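Local atomic coordinates of flagellar hook-associated protein 2 (Helicobacter pylori, PDB entry 6IWY), a protein that caps the tip of the growing flagellar filament, promotes polymerization of flagellin monomers there and keeps exported flagellin subunits from leaking out unassembled. Residues A[83-88]-A[110-115]; A[61-66]-A[87-92]; A[320-325]-A[349-354]; A[65-70]-A[95-100]; A[212-215]-A[220-223]. All coordinates share one frame; numbering follows the deposited sequence.

In this middle fragment of the cap protein, contacts 1, 2 and 4 are small, buried and purely apolar across their segments. Contacts 1 and 2 both use helix 82-92, contacts 2 and 4 share strand 61-67, and contacts 1 and 4 reach neighbouring strands of one sheet, so Ile89 and Val97 both join the same oily layer between two sheets. Contact 3 lies at the surface, where one alanine methyl meets a turn; Thr61 of contact 2 is hydrogen-bonded to Ser352 of its helix. Contact 5 differs in kind: it is a hairpin pairing with backbone hydrogen bonds and a larger buried area, and Ile221 touches Tyr66, shared by contacts 2 and 4.

Contact 1 of 5, residues A[83-88]-A[110-115]; sequences GDVAQS and YQLMVN
Leu112 reaches from its strand to helix 82-92 and divides its two methyls between consecutive helical residues. CD1 of Leu112 lies 3.7 Å from CB of Ala86, and CD2 of Leu112 lies 3.9 Å from CG1 of Val85. With CG opposite the backbone N (chi1 -180°), the isobutyl group extends toward the helix. Val85 meets it crosswise: the two side chains run at about a right angle, and a single branch of the valine does the touching. Ala86 approaches differently. Its short methyl neither faces the strand nor turns from it, and the leucine branch comes up close to the helix backbone, CD1 of Leu112 being also 3.7 Å from CA of Ala86. Polar groups stay on their own sides. Ser88 OG donates back to the carbonyl O of Val85 at 3.2 Å, bent well off the carbonyl direction and tilted from its plane. On the strand, Gln111 folds its amide along the chain, so that NE2 of Gln111 gives a bond to O of Leu112 at 2.9 Å (158° at the hydrogen) lying in the amide plane; the same NE2 is also bonded to Gly46 O. Phe56 touches both Val85 and Leu112, Leu82 adds to the leucine's surroundings, and Val101 of the adjacent strand meets Ala86. The arrangement is that of a two-layer alpha/beta unit, in which a helix lies on one face of an antiparallel sheet whose strands 97-103 and 110-116 follow it in the chain.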
# COMPACT_ATOMS: atom_id res chain seq x y z
N GLY A 83 11.50 17.65 4.17
CA GLY A 83 11.26 18.38 2.94
C GLY A 83 11.62 17.55 1.71
O GLY A 83 10.83 17.47 0.76
N ASP A 84 12.81 16.96 1.73
CA ASP A 84 13.20 16.04 0.67
C ASP A 84 12.13 14.96 0.42
O ASP A 84 11.69 14.77 -0.71
CB ASP A 84 14.52 15.33 1.00
CG ASP A 84 15.74 16.26 1.01
OD1 ASP A 84 15.66 17.44 0.59
OD2 ASP A 84 16.81 15.77 1.44
N VAL A 85 11.70 14.25 1.47
CA VAL A 85 10.76 13.14 1.27
C VAL A 85 9.43 13.63 0.69
O VAL A 85 8.83 12.96 -0.12
CB VAL A 85 10.46 12.38 2.55
CG1 VAL A 85 9.36 11.35 2.27
CG2 VAL A 85 11.69 11.70 3.08
N ALA A 86 8.99 14.79 1.12
CA ALA A 86 7.74 15.34 0.64
C ALA A 86 7.81 15.49 -0.87
O ALA A 86 6.89 15.09 -1.59
CB ALA A 86 7.47 16.68 1.27
N GLN A 87 8.90 16.06 -1.35
CA GLN A 87 9.06 16.33 -2.77
C GLN A 87 9.24 15.05 -3.58
O GLN A 87 8.82 14.92 -4.79
CB GLN A 87 10.30 17.17 -3.02
CG GLN A 87 10.49 17.54 -4.52
CD GLN A 87 9.42 18.53 -5.01
OE1 GLN A 87 9.14 19.52 -4.34
NE2 GLN A 87 8.82 18.25 -6.17
N SER A 88 9.92 14.09 -2.94
CA SER A 88 10.24 12.89 -3.63
C SER A 88 8.94 12.09 -3.85
O SER A 88 8.84 11.40 -4.85
CB SER A 88 11.35 12.11 -2.91
OG SER A 88 10.85 11.22 -1.96
N TYR A 110 5.50 20.03 12.41
CA TYR A 110 5.52 19.62 11.00
C TYR A 110 5.25 18.14 10.79
O TYR A 110 5.93 17.26 11.33
CB TYR A 110 6.83 20.04 10.36
CG TYR A 110 7.01 21.55 10.32
CD1 TYR A 110 6.18 22.34 9.54
CD2 TYR A 110 7.99 22.18 11.06
CE1 TYR A 110 6.32 23.71 9.49
CE2 TYR A 110 8.16 23.57 11.02
CZ TYR A 110 7.32 24.33 10.22
OH TYR A 110 7.46 25.72 10.17
N GLN A 111 4.26 17.87 9.95
CA GLN A 111 3.76 16.52 9.73
C GLN A 111 3.63 16.30 8.25
O GLN A 111 3.12 17.16 7.56
CB GLN A 111 2.40 16.37 10.37
CG GLN A 111 1.58 15.23 9.86
CD GLN A 111 2.06 13.90 10.36
OE1 GLN A 111 1.95 13.62 11.56
NE2 GLN A 111 2.53 13.05 9.45
N LEU A 112 4.06 15.14 7.77
CA LEU A 112 4.05 14.89 6.35
C LEU A 112 2.64 14.47 5.98
O LEU A 112 2.05 13.62 6.64
CB LEU A 112 5.08 13.81 6.00
CG LEU A 112 5.26 13.37 4.54
CD1 LEU A 112 5.74 14.51 3.69
CD2 LEU A 112 6.24 12.19 4.45
N MET A 113 2.09 15.11 4.96
CA MET A 113 0.78 14.72 4.45
C MET A 113 1.00 14.15 3.08
O MET A 113 1.92 14.56 2.39
CB MET A 113 -0.16 15.92 4.32
CG MET A 113 -0.29 16.74 5.59
SD MET A 113 -1.11 15.83 6.88
CE MET A 113 -2.78 15.65 6.26
N VAL A 114 0.15 13.20 2.71
CA VAL A 114 0.16 12.54 1.40
C VAL A 114 -1.27 12.64 0.93
O VAL A 114 -2.14 11.95 1.47
CB VAL A 114 0.54 11.06 1.52
CG1 VAL A 114 0.55 10.41 0.15
CG2 VAL A 114 1.88 10.94 2.20
N ASN A 115 -1.51 13.54 -0.01
CA ASN A 115 -2.86 13.83 -0.48
C ASN A 115 -2.98 13.61 -1.98
O ASN A 115 -2.05 13.98 -2.71
CB ASN A 115 -3.20 15.30 -0.18
CG ASN A 115 -3.10 15.65 1.31
OD1 ASN A 115 -2.93 14.77 2.17
ND2 ASN A 115 -3.23 16.94 1.63

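Contact 2 of 5, residues A[61-66]-A[87-92]; sequences TTLKFY and QSITDA
Ile89 is the helical side chain that meets strand 61-67, and both of its branches are used against Leu63 and Phe65. One turn is braced by Gln87, whose NE2 donates to OD1 of Asp91 at 3.0 Å; the acceptor lies in the amide plane of the glutamine, while the carboxylate is met from above its own plane. Ser88 touches Val74 of the strand next to 61-67. At Ile89, a chi1 of -73° sets CG1 beside the backbone N and CG2 opposite it, sending CD1 to Leu63 and CG2 to Phe65. CD1 of Ile89 lies 3.9 Å from CD2 of Leu63, and the two side chains meet at a slant. The other branch, CG2, comes within 4.5 Å of CZ of Phe65, a looser touch. Leu63 CG in turn sits at the edge of that ring, in its plane. Ile89 sits where helix 82-92 meets two antiparallel sheets, its CD1 also reaching Val114 of strand 110-116. Thr90, one residue on, faces elsewhere: its OG1 is bonded to Ala86 O and to Gly99 N. Asp91 receives the glutamine amide and its N bonds back to Gln87 O, and the helix continues with Ala92 N donating to Ser88 O at 2.8 Å.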
# COMPACT_ATOMS: atom_id res chain seq x y z
N THR A 61 15.47 3.22 2.26
CA THR A 61 14.27 2.44 2.34
C THR A 61 13.29 2.89 1.27
O THR A 61 13.60 3.77 0.49
CB THR A 61 13.65 2.51 3.77
OG1 THR A 61 12.75 1.41 3.94
CG2 THR A 61 12.90 3.81 3.99
N THR A 62 12.12 2.25 1.23
CA THR A 62 11.16 2.40 0.16
C THR A 62 9.82 2.66 0.77
O THR A 62 9.41 1.90 1.62
CB THR A 62 10.97 1.08 -0.62
OG1 THR A 62 12.25 0.57 -1.03
CG2 THR A 62 10.09 1.29 -1.87
N LEU A 63 9.13 3.71 0.35
CA LEU A 63 7.76 3.91 0.78
C LEU A 63 6.89 3.29 -0.28
O LEU A 63 6.95 3.70 -1.42
CB LEU A 63 7.42 5.37 0.95
CG LEU A 63 5.93 5.71 1.18
CD1 LEU A 63 5.47 5.25 2.51
CD2 LEU A 63 5.72 7.20 1.02
N LYS A 64 6.09 2.31 0.12
CA LYS A 64 5.19 1.58 -0.77
C LYS A 64 3.76 2.04 -0.57
O LYS A 64 3.24 1.99 0.55
CB LYS A 64 5.24 0.09 -0.43
CG LYS A 64 6.29 -0.70 -1.18
CD LYS A 64 6.43 -2.16 -0.65
CE LYS A 64 5.17 -3.02 -0.89
NZ LYS A 64 5.43 -4.52 -0.94
N PHE A 65 3.09 2.44 -1.64
CA PHE A 65 1.63 2.59 -1.56
C PHE A 65 1.02 2.38 -2.90
O PHE A 65 1.73 2.34 -3.90
CB PHE A 65 1.25 3.96 -0.99
CG PHE A 65 1.86 5.10 -1.73
CD1 PHE A 65 1.27 5.58 -2.88
CD2 PHE A 65 3.04 5.65 -1.29
CE1 PHE A 65 1.84 6.62 -3.59
CE2 PHE A 65 3.63 6.69 -2.00
CZ PHE A 65 3.03 7.17 -3.16
N TYR A 66 -0.31 2.27 -2.92
CA TYR A 66 -1.09 1.89 -4.10
C TYR A 66 -2.32 2.76 -4.25
O TYR A 66 -3.12 2.90 -3.32
CB TYR A 66 -1.53 0.45 -3.98
CG TYR A 66 -2.58 -0.01 -4.96
CD1 TYR A 66 -2.22 -0.44 -6.26
CD2 TYR A 66 -3.92 -0.10 -4.59
CE1 TYR A 66 -3.20 -0.93 -7.17
CE2 TYR A 66 -4.90 -0.58 -5.49
CZ TYR A 66 -4.53 -0.99 -6.78
OH TYR A 66 -5.49 -1.45 -7.66
N GLN A 87 8.90 16.06 -1.35
CA GLN A 87 9.06 16.33 -2.77
C GLN A 87 9.24 15.05 -3.58
O GLN A 87 8.82 14.92 -4.79
CB GLN A 87 10.30 17.17 -3.02
CG GLN A 87 10.49 17.54 -4.52
CD GLN A 87 9.42 18.53 -5.01
OE1 GLN A 87 9.14 19.52 -4.34
NE2 GLN A 87 8.82 18.25 -6.17
N SER A 88 9.92 14.09 -2.94
CA SER A 88 10.24 12.89 -3.63
C SER A 88 8.94 12.09 -3.85
O SER A 88 8.84 11.40 -4.85
CB SER A 88 11.35 12.11 -2.91
OG SER A 88 10.85 11.22 -1.96
N ILE A 89 7.95 12.21 -2.94
CA ILE A 89 6.63 11.57 -3.14
C ILE A 89 5.96 12.16 -4.36
O ILE A 89 5.49 11.44 -5.24
CB ILE A 89 5.69 11.73 -1.93
CG1 ILE A 89 6.14 10.83 -0.80
CG2 ILE A 89 4.25 11.40 -2.33
CD1 ILE A 89 5.43 11.07 0.47
N THR A 90 5.93 13.49 -4.41
CA THR A 90 5.44 14.22 -5.57
C THR A 90 6.15 13.84 -6.90
O THR A 90 5.49 13.67 -7.96
CB THR A 90 5.66 15.71 -5.35
OG1 THR A 90 5.07 16.10 -4.10
CG2 THR A 90 5.09 16.51 -6.51
N ASP A 91 7.48 13.72 -6.84
CA ASP A 91 8.27 13.37 -8.04
C ASP A 91 8.09 11.89 -8.47
O ASP A 91 8.03 11.59 -9.65
CB ASP A 91 9.76 13.66 -7.82
CG ASP A 91 10.11 15.19 -7.83
OD1 ASP A 91 9.28 16.10 -8.15
OD2 ASP A 91 11.29 15.48 -7.54
N ALA A 92 8.03 10.97 -7.51
CA ALA A 92 7.76 9.57 -7.86
C ALA A 92 6.45 9.42 -8.65
O ALA A 92 6.39 8.64 -9.59
CB ALA A 92 7.71 8.69 -6.61

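Contact 3 of 5, residues A[320-325]-A[349-354]; sequences TGMLTI and YEASQN
The apolar part of this contact rests on one methyl group, CB of Ala351, which points from helix 349-356 at the turn formed by Thr320, Gly321 and Met322. Its closest neighbour is a peptide group: CB of Ala351 lies 3.6 Å from O of Gly321, with O of Thr320 at 3.9 Å from the same CB. Met322 adds only its CG, 4.4 Å from CB of Ala351. Gly321 has a positive phi (75°), a backbone shape that favours glycine, and, lacking a side chain, it allows the helix close by, its CA being 5.2 Å from CA of Ala351. Side-chain hydrogen bonds shape the turn. Thr320 OG1 accepts from N of Met322 at 3.2 Å with 152° at the hydrogen, an ST turn, and the same hydroxyl is bonded to Ser318 OG. Backbone bonds shape the start of the helix, where O of Tyr349 accepts from N of Ser352 at 3.0 Å. The two parts are also joined through the sheet: strand 322-327 pairs antiparallel with strand 344-347, which leads through Ser348 into helix 349-356. Ser348 bonds to both sides, its backbone to that of Gly321 and its OG to N of Ala351. The direct contact is thus a short-range fit that a glycine at positive phi permits, made of van der Waals contact between a methyl and backbone carbonyls, while the polar links between turn and helix run through Ser348.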
# COMPACT_ATOMS: atom_id res chain seq x y z
N THR A 320 16.06 -10.31 7.79
CA THR A 320 15.71 -9.31 8.77
C THR A 320 15.09 -8.09 8.12
O THR A 320 14.62 -7.19 8.80
CB THR A 320 16.96 -8.86 9.51
OG1 THR A 320 17.94 -8.42 8.55
CG2 THR A 320 17.51 -10.00 10.35
N GLY A 321 15.12 -8.06 6.80
CA GLY A 321 14.70 -6.88 6.04
C GLY A 321 15.71 -5.75 6.09
O GLY A 321 15.44 -4.68 5.58
N MET A 322 16.86 -6.00 6.72
CA MET A 322 17.88 -4.98 6.96
C MET A 322 19.20 -5.44 6.32
O MET A 322 19.57 -6.63 6.40
CB MET A 322 18.05 -4.76 8.48
CG MET A 322 16.96 -3.87 9.16
SD MET A 322 16.47 -4.29 10.89
CE MET A 322 17.87 -3.68 11.84
N LEU A 323 19.88 -4.51 5.65
CA LEU A 323 21.27 -4.71 5.21
C LEU A 323 22.14 -3.55 5.58
O LEU A 323 21.75 -2.39 5.41
CB LEU A 323 21.40 -4.78 3.69
CG LEU A 323 21.22 -6.07 2.91
CD1 LEU A 323 21.94 -5.83 1.61
CD2 LEU A 323 21.76 -7.29 3.62
N THR A 324 23.35 -3.86 6.02
CA THR A 324 24.38 -2.88 6.21
C THR A 324 25.52 -3.30 5.29
O THR A 324 26.08 -4.39 5.43
CB THR A 324 24.83 -2.78 7.70
OG1 THR A 324 23.78 -2.20 8.50
CG2 THR A 324 26.09 -1.93 7.85
N ILE A 325 25.82 -2.44 4.33
CA ILE A 325 26.92 -2.63 3.42
C ILE A 325 28.12 -1.84 3.97
O ILE A 325 27.97 -0.71 4.42
CB ILE A 325 26.60 -2.13 2.00
CG1 ILE A 325 25.14 -2.45 1.60
CG2 ILE A 325 27.59 -2.71 0.99
CD1 ILE A 325 24.80 -3.84 1.74
N TYR A 349 10.74 -1.68 3.31
CA TYR A 349 9.56 -0.96 3.78
C TYR A 349 9.02 -1.64 5.02
O TYR A 349 8.75 -0.98 6.04
CB TYR A 349 8.46 -0.93 2.75
CG TYR A 349 7.12 -0.52 3.31
CD1 TYR A 349 6.78 0.83 3.42
CD2 TYR A 349 6.21 -1.46 3.79
CE1 TYR A 349 5.57 1.24 3.94
CE2 TYR A 349 4.98 -1.06 4.30
CZ TYR A 349 4.68 0.30 4.37
OH TYR A 349 3.47 0.72 4.88
N GLU A 350 8.84 -2.95 4.91
CA GLU A 350 8.32 -3.76 6.01
C GLU A 350 9.20 -3.58 7.22
O GLU A 350 8.71 -3.32 8.29
CB GLU A 350 8.26 -5.26 5.58
CG GLU A 350 7.77 -6.25 6.61
CD GLU A 350 7.55 -7.64 6.02
OE1 GLU A 350 8.20 -7.97 4.98
OE2 GLU A 350 6.74 -8.40 6.62
N ALA A 351 10.51 -3.69 7.06
CA ALA A 351 11.38 -3.52 8.21
C ALA A 351 11.32 -2.11 8.86
O ALA A 351 11.57 -2.00 10.06
CB ALA A 351 12.79 -3.90 7.85
N SER A 352 10.95 -1.07 8.09
CA SER A 352 11.00 0.34 8.51
C SER A 352 9.65 1.01 8.63
O SER A 352 9.53 2.15 9.13
CB SER A 352 11.80 1.14 7.49
OG SER A 352 11.08 1.16 6.28
N GLN A 353 8.61 0.33 8.20
CA GLN A 353 7.26 0.87 8.40
C GLN A 353 6.96 1.36 9.80
O GLN A 353 6.33 2.38 9.94
CB GLN A 353 6.21 -0.18 8.06
CG GLN A 353 4.79 0.38 7.98
CD GLN A 353 3.96 0.12 9.22
OE1 GLN A 353 4.20 -0.84 9.98
NE2 GLN A 353 2.93 0.95 9.41
N ASN A 354 7.38 0.63 10.83
CA ASN A 354 6.92 0.90 12.21
C ASN A 354 7.48 2.21 12.80
O ASN A 354 6.87 2.83 13.65
CB ASN A 354 7.27 -0.28 13.15
CG ASN A 354 6.29 -0.40 14.31
OD1 ASN A 354 5.08 -0.52 14.07
ND2 ASN A 354 6.79 -0.34 15.56

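Contact 4 of 5, residues A[65-70]-A[95-100]; sequences FYTQNK and GEVMGI
Phe65 brings the CE1 corner of its ring to CG2 of Val97, 4.0 Å away and at a slant to the ring plane. Its first torsion tucks CG between the backbone N and the carbonyl carbon (chi1 54°), and the phenyl group leaves the strand on the side of Val97. The phenyl group and the valine run alongside each other, pointing opposite ways. Tyr66, next along, belongs to the other side of the strand, where its ring meets that of His130 and its OH is bonded to Gln132. Thr67 returns to the side of Phe65: its CG2 lies 3.9 Å from CG2 of Val97, so one valine methyl is shared by the aromatic ring and the threonine methyl. OG1 of Thr67 stands opposite the backbone N (chi1 -160°), away from the valine, and is bonded to Arg124 O, which leaves the methyl for the apolar side. Gln68 and Asn69 then form a type I' turn, both with positive phi. It is closed by N of Lys70 donating to O of Thr67 at 2.7 Å and by N of Thr67 donating to O of Lys70 at 3.1 Å, the tight two-residue link of a beta hairpin. Val97 begins strand 97-103, and its side chain also touches Val114 of the next strand, 110-116. The contact therefore lies between hairpin 61-67/70-76 and the outermost strand, within this chain, of a second antiparallel sheet, close to the end of helix 82-92, with Thr93 touching Phe65 and Val125 touching both Phe65 and Thr67.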
# COMPACT_ATOMS: atom_id res chain seq x y z
N PHE A 65 3.09 2.44 -1.64
CA PHE A 65 1.63 2.59 -1.56
C PHE A 65 1.02 2.38 -2.90
O PHE A 65 1.73 2.34 -3.90
CB PHE A 65 1.25 3.96 -0.99
CG PHE A 65 1.86 5.10 -1.73
CD1 PHE A 65 1.27 5.58 -2.88
CD2 PHE A 65 3.04 5.65 -1.29
CE1 PHE A 65 1.84 6.62 -3.59
CE2 PHE A 65 3.63 6.69 -2.00
CZ PHE A 65 3.03 7.17 -3.16
N TYR A 66 -0.31 2.27 -2.92
CA TYR A 66 -1.09 1.89 -4.10
C TYR A 66 -2.32 2.76 -4.25
O TYR A 66 -3.12 2.90 -3.32
CB TYR A 66 -1.53 0.45 -3.98
CG TYR A 66 -2.58 -0.01 -4.96
CD1 TYR A 66 -2.22 -0.44 -6.26
CD2 TYR A 66 -3.92 -0.10 -4.59
CE1 TYR A 66 -3.20 -0.93 -7.17
CE2 TYR A 66 -4.90 -0.58 -5.49
CZ TYR A 66 -4.53 -0.99 -6.78
OH TYR A 66 -5.49 -1.45 -7.66
N THR A 67 -2.49 3.34 -5.43
CA THR A 67 -3.64 4.15 -5.74
C THR A 67 -3.75 4.27 -7.25
O THR A 67 -2.79 3.97 -7.98
CB THR A 67 -3.51 5.51 -5.06
OG1 THR A 67 -4.80 6.10 -4.97
CG2 THR A 67 -2.54 6.44 -5.80
N GLN A 68 -4.92 4.69 -7.73
CA GLN A 68 -5.18 4.77 -9.18
C GLN A 68 -4.71 3.51 -9.89
O GLN A 68 -4.14 3.56 -10.97
CB GLN A 68 -4.49 6.01 -9.79
N ASN A 69 -4.93 2.37 -9.26
CA ASN A 69 -4.53 1.09 -9.80
C ASN A 69 -3.05 0.97 -10.10
O ASN A 69 -2.66 0.22 -10.99
CB ASN A 69 -5.34 0.78 -11.06
CG ASN A 69 -6.74 0.33 -10.75
OD1 ASN A 69 -7.08 -0.86 -10.97
ND2 ASN A 69 -7.56 1.24 -10.22
N LYS A 70 -2.23 1.67 -9.35
CA LYS A 70 -0.78 1.62 -9.55
C LYS A 70 -0.00 1.48 -8.22
O LYS A 70 -0.25 2.18 -7.24
CB LYS A 70 -0.30 2.85 -10.36
CG LYS A 70 0.88 2.54 -11.31
CD LYS A 70 1.26 3.72 -12.22
CE LYS A 70 0.46 3.77 -13.54
NZ LYS A 70 -0.04 5.18 -13.79
N GLY A 95 3.14 14.08 -9.55
CA GLY A 95 2.16 15.02 -9.06
C GLY A 95 0.75 14.46 -8.86
O GLY A 95 -0.17 15.22 -8.55
N GLU A 96 0.58 13.14 -8.98
CA GLU A 96 -0.74 12.53 -8.81
C GLU A 96 -1.04 12.33 -7.33
O GLU A 96 -2.20 12.35 -6.89
CB GLU A 96 -0.80 11.20 -9.55
CG GLU A 96 -0.95 11.36 -11.07
CD GLU A 96 -2.40 11.64 -11.50
OE1 GLU A 96 -3.31 10.85 -11.13
OE2 GLU A 96 -2.63 12.63 -12.23
N VAL A 97 0.03 12.08 -6.59
CA VAL A 97 -0.03 12.04 -5.15
C VAL A 97 0.92 13.09 -4.69
O VAL A 97 2.06 13.10 -5.10
CB VAL A 97 0.39 10.68 -4.56
CG1 VAL A 97 0.08 10.66 -3.05
CG2 VAL A 97 -0.36 9.57 -5.24
N MET A 98 0.44 13.99 -3.85
CA MET A 98 1.19 15.13 -3.45
C MET A 98 1.68 14.86 -2.05
O MET A 98 0.89 14.57 -1.14
CB MET A 98 0.32 16.38 -3.51
CG MET A 98 -0.23 16.71 -4.90
SD MET A 98 -1.42 18.08 -4.96
CE MET A 98 -2.86 17.34 -4.16
N GLY A 99 3.00 14.91 -1.91
CA GLY A 99 3.66 14.95 -0.59
C GLY A 99 3.83 16.38 -0.14
O GLY A 99 4.64 17.11 -0.69
N ILE A 100 3.06 16.75 0.87
CA ILE A 100 2.87 18.11 1.34
C ILE A 100 3.13 18.14 2.84
O ILE A 100 2.75 17.20 3.55
CB ILE A 100 1.38 18.51 1.12
CG1 ILE A 100 1.08 18.73 -0.37
CG2 ILE A 100 1.02 19.75 1.91
CD1 ILE A 100 -0.39 18.86 -0.68

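Contact 5 of 5, residues A[212-215]-A[220-223]; sequences DTLH and LIIN
Asp212 and Ile221 exchange two backbone hydrogen bonds, which makes them the hydrogen-bonded pair of an antiparallel hairpin. N of Ile221 donates to O of Asp212 at 2.9 Å. The return bond, from N of Asp212 to O of Ile221, is longer at 3.1 Å and more bent (144° at the hydrogen). The Asp212 carbonyl also receives a weaker CA-H contact from Leu220, whose CA is 3.3 Å from that O. The carboxylate turns elsewhere: OD2 of Asp212 forms a salt bridge with Arg124 and a hydrogen bond with Tyr126 OH, a pairing that would be expected to favour its charged form. Beneath this polar end the aspartate is apolar, CB of Asp212 lying 3.8 Å from CG2 of Ile221. CG1 of Ile221 is opposite the backbone N (chi1 -174°), leaving CG2 as the branch that meets the aspartate. Leu214, further along, points toward the partner strand and lays CD2 4.3 Å from CB of Ile221, while its other methyl, CD1, sits 3.7 Å above the plane of the His215 ring, over the centre. Thr213 and Leu220, the non-hydrogen-bonded pair, occupy the opposite face; CG2 of Thr213 is 4.2 Å from CD1 of Leu220, at a slant. The short strand segments diverge from a strict antiparallel course, with 141° between their directions. Helix 179-196 covers the face of Thr213 and Leu220 through Gln187, Asn183 and Ile186. Strand 219-224 is the middle strand of its sheet, flanked by 129-132 and 209-214, and Ile221 packs on Tyr126, His130 and the ring of Tyr66 from hairpin 61-67/70-76.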
# COMPACT_ATOMS: atom_id res chain seq x y z
N ASP A 212 -11.75 -3.37 2.80
CA ASP A 212 -12.72 -2.40 2.30
C ASP A 212 -13.46 -2.92 1.06
O ASP A 212 -12.94 -3.75 0.32
CB ASP A 212 -12.02 -1.10 1.88
CG ASP A 212 -11.41 -0.32 3.05
OD1 ASP A 212 -11.82 -0.53 4.20
OD2 ASP A 212 -10.52 0.53 2.78
N THR A 213 -14.66 -2.39 0.83
CA THR A 213 -15.33 -2.57 -0.45
C THR A 213 -15.09 -1.34 -1.33
O THR A 213 -14.94 -0.22 -0.85
CB THR A 213 -16.83 -2.78 -0.29
OG1 THR A 213 -17.47 -1.52 -0.05
CG2 THR A 213 -17.12 -3.72 0.88
N LEU A 214 -15.11 -1.57 -2.63
CA LEU A 214 -14.72 -0.56 -3.60
C LEU A 214 -15.44 -0.80 -4.94
O LEU A 214 -16.15 -1.79 -5.09
CB LEU A 214 -13.19 -0.58 -3.68
CG LEU A 214 -12.37 -0.55 -4.96
CD1 LEU A 214 -12.22 0.85 -5.63
CD2 LEU A 214 -11.01 -1.10 -4.53
N HIS A 215 -15.30 0.12 -5.88
CA HIS A 215 -16.02 0.08 -7.16
C HIS A 215 -17.50 -0.19 -6.96
O HIS A 215 -18.08 -1.07 -7.58
CB HIS A 215 -15.40 -0.92 -8.14
CG HIS A 215 -14.07 -0.50 -8.68
ND1 HIS A 215 -12.95 -1.30 -8.64
CD2 HIS A 215 -13.68 0.65 -9.30
CE1 HIS A 215 -11.94 -0.68 -9.21
NE2 HIS A 215 -12.35 0.51 -9.61
N LEU A 220 -13.48 -6.04 -3.41
CA LEU A 220 -12.97 -6.07 -2.07
C LEU A 220 -11.50 -5.81 -2.19
O LEU A 220 -10.88 -6.17 -3.20
CB LEU A 220 -13.17 -7.46 -1.46
CG LEU A 220 -14.17 -7.59 -0.32
CD1 LEU A 220 -15.57 -7.21 -0.77
CD2 LEU A 220 -14.17 -9.01 0.22
N ILE A 221 -10.93 -5.20 -1.17
CA ILE A 221 -9.49 -5.01 -1.12
C ILE A 221 -9.00 -5.29 0.29
O ILE A 221 -9.47 -4.68 1.25
CB ILE A 221 -9.11 -3.58 -1.61
CG1 ILE A 221 -7.58 -3.43 -1.69
CG2 ILE A 221 -9.70 -2.55 -0.70
CD1 ILE A 221 -7.09 -2.40 -2.63
N ILE A 222 -8.12 -6.26 0.44
CA ILE A 222 -7.46 -6.52 1.74
C ILE A 222 -6.21 -5.63 1.70
O ILE A 222 -5.51 -5.60 0.70
CB ILE A 222 -7.08 -8.02 1.90
CG1 ILE A 222 -8.27 -8.91 1.49
CG2 ILE A 222 -6.68 -8.36 3.35
CD1 ILE A 222 -7.98 -10.44 1.42
N ASN A 223 -5.99 -4.84 2.74
CA ASN A 223 -4.79 -4.00 2.83
C ASN A 223 -4.16 -4.25 4.17
O ASN A 223 -4.87 -4.38 5.17
CB ASN A 223 -5.10 -2.51 2.67
CG ASN A 223 -3.90 -1.60 3.00
OD1 ASN A 223 -4.05 -0.66 3.76
ND2 ASN A 223 -2.73 -1.87 2.44